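Local coordinates for probable sugar ABC transporter, sugar-binding protein (Streptococcus pneumoniae, PDB 2W7Y) that binds the blood group A-trisaccharide and probably delivers sugars to an ABC transporter, at residues A[136-141]-A[303-308]. Sequence-based numbering, arbitrary orientation.
Sequences VGLNYK and AISSSG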
loop_
_atom_site.group_PDB
_atom_site.type_symbol
_atom_site.label_atom_id
_atom_site.label_comp_id
_atom_site.label_asym_id
_atom_site.label_seq_id
_atom_site.Cartn_x
_atom_site.Cartn_y
_atom_site.Cartn_z
ATOM N N VAL A 136 -13.895 10.070 -4.375
ATOM C CA VAL A 136 -13.021 9.489 -3.349
ATOM C C VAL A 136 -13.057 7.956 -3.373
ATOM O O VAL A 136 -12.165 7.302 -2.821
ATOM C CB VAL A 136 -13.335 10.029 -1.923
ATOM C CG1 VAL A 136 -13.173 11.547 -1.882
ATOM C CG2 VAL A 136 -14.734 9.613 -1.457
ATOM N N GLY A 137 -14.094 7.407 -4.011
ATOM C CA GLY A 137 -14.240 5.972 -4.236
ATOM C C GLY A 137 -14.201 5.113 -2.990
ATOM O O GLY A 137 -15.008 5.294 -2.076
ATOM N N LEU A 138 -13.245 4.185 -2.962
ATOM C CA LEU A 138 -13.080 3.225 -1.868
ATOM C C LEU A 138 -12.794 3.879 -0.506
ATOM O O LEU A 138 -13.127 3.305 0.532
ATOM C CB LEU A 138 -11.992 2.197 -2.225
ATOM C CG LEU A 138 -11.787 0.961 -1.339
ATOM C CD1 LEU A 138 -13.050 0.108 -1.254
ATOM C CD2 LEU A 138 -10.623 0.130 -1.850
ATOM N N ASN A 139 -12.187 5.069 -0.519
ATOM C CA ASN A 139 -11.951 5.853 0.704
ATOM C C ASN A 139 -13.228 6.097 1.504
ATOM O O ASN A 139 -13.201 6.091 2.735
ATOM C CB ASN A 139 -11.309 7.212 0.383
ATOM C CG ASN A 139 -9.881 7.092 -0.100
ATOM O OD1 ASN A 139 -8.956 6.886 0.690
ATOM N ND2 ASN A 139 -9.690 7.238 -1.407
ATOM N N TYR A 140 -14.335 6.307 0.791
ATOM C CA TYR A 140 -15.604 6.702 1.397
ATOM C C TYR A 140 -16.113 5.713 2.442
ATOM O O TYR A 140 -16.487 6.116 3.541
ATOM C CB TYR A 140 -16.673 6.950 0.323
ATOM C CG TYR A 140 -17.893 7.679 0.848
ATOM C CD1 TYR A 140 -17.887 9.067 1.002
ATOM C CD2 TYR A 140 -19.044 6.983 1.210
ATOM C CE1 TYR A 140 -18.996 9.743 1.494
ATOM C CE2 TYR A 140 -20.163 7.652 1.701
ATOM C CZ TYR A 140 -20.129 9.031 1.838
ATOM O OH TYR A 140 -21.230 9.698 2.321
ATOM N N LYS A 141 -16.124 4.428 2.099
ATOM C CA LYS A 141 -16.582 3.389 3.020
ATOM C C LYS A 141 -15.463 2.901 3.942
ATOM O O LYS A 141 -15.674 2.725 5.146
ATOM C CB LYS A 141 -17.178 2.221 2.249
ATOM N N ALA A 303 -6.375 -11.107 -2.980
ATOM C CA ALA A 303 -5.648 -9.882 -3.307
ATOM C C ALA A 303 -5.882 -8.826 -2.234
ATOM O O ALA A 303 -6.803 -8.941 -1.427
ATOM C CB ALA A 303 -6.060 -9.359 -4.681
ATOM N N ILE A 304 -5.027 -7.808 -2.216
ATOM C CA ILE A 304 -5.185 -6.688 -1.299
ATOM C C ILE A 304 -5.924 -5.554 -2.015
ATOM O O ILE A 304 -5.541 -5.148 -3.116
ATOM C CB ILE A 304 -3.816 -6.209 -0.726
ATOM C CG1 ILE A 304 -3.238 -7.269 0.219
ATOM C CG2 ILE A 304 -3.965 -4.875 0.009
ATOM C CD1 ILE A 304 -1.727 -7.241 0.383
ATOM N N SER A 305 -7.001 -5.076 -1.394
ATOM C CA SER A 305 -7.732 -3.917 -1.896
ATOM C C SER A 305 -8.155 -3.021 -0.751
ATOM O O SER A 305 -9.166 -3.265 -0.082
ATOM C CB SER A 305 -8.952 -4.326 -2.722
ATOM O OG SER A 305 -9.476 -3.203 -3.414
ATOM N N SER A 306 -7.352 -1.992 -0.518
ATOM C CA SER A 306 -7.676 -0.987 0.472
ATOM C C SER A 306 -7.426 0.403 -0.087
ATOM O O SER A 306 -7.028 0.556 -1.248
ATOM C CB SER A 306 -6.907 -1.224 1.770
ATOM O OG SER A 306 -5.518 -1.143 1.540
ATOM N N SER A 307 -7.701 1.410 0.734
ATOM C CA SER A 307 -7.532 2.799 0.349
ATOM C C SER A 307 -6.114 3.251 0.641
ATOM O O SER A 307 -5.431 3.783 -0.237
ATOM C CB SER A 307 -8.524 3.678 1.111
ATOM O OG SER A 307 -9.844 3.184 0.974
ATOM N N GLY A 308 -5.677 3.007 1.877
ATOM C CA GLY A 308 -4.462 3.602 2.422
ATOM C C GLY A 308 -4.765 4.981 2.989
ATOM O O GLY A 308 -5.850 5.522 2.780
#
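Leu138 and Asn139 meet Ser305, Ser306 and Ser307 where the turn ahead of helix 139-142 comes up to the end of strand 302-306. A type II' beta turn from Val136 to Asn139 makes the link. Gly137 leaves the helical conformation there with positive phi. Val136 touches none of the serines, but its O accepts two bonds from Asn139. One comes from the backbone N. The other comes from ND2 of Asn139, 2.9 Å from O of Val136, nearly straight at 162° and lying in the carbonyl plane. This second bond, with another from ND2 to O of His153, fixes the rotation of the amide.

Leu138 points at the strand. Its CG is anti to the backbone N (chi1 -170°), and chi2 of 59° then lays CD2 over the face of the Ser306 carbonyl group, 3.7 Å from its C. The same methyl lies 3.9 Å from OG of Ser305. Further back, CG of Leu138 is 3.8 Å from OG of Ser307. That hydroxyl also lies 3.3 Å from O of Leu138.

Asn139 uses its amide oxygen: OD1 lies 3.3 Å from CB of Ser307. At Ser307 and Gly308 the backbone is held by other parts of the chain. O of Ser307 accepts a hydrogen bond from ND1 of His153, and N of Gly308 hydrogen-bonds OD1 of Asp390. Gly308 is about 7 Å from the bound galactose and N-acetylgalactosamine, so the contact lies near the bound glycan. Across the contact itself, the clear interactions are van der Waals. With ND2 spent on Val136 and His153, Asn139 meets Ser307 with an already oriented amide, and the segments fit mainly by shape.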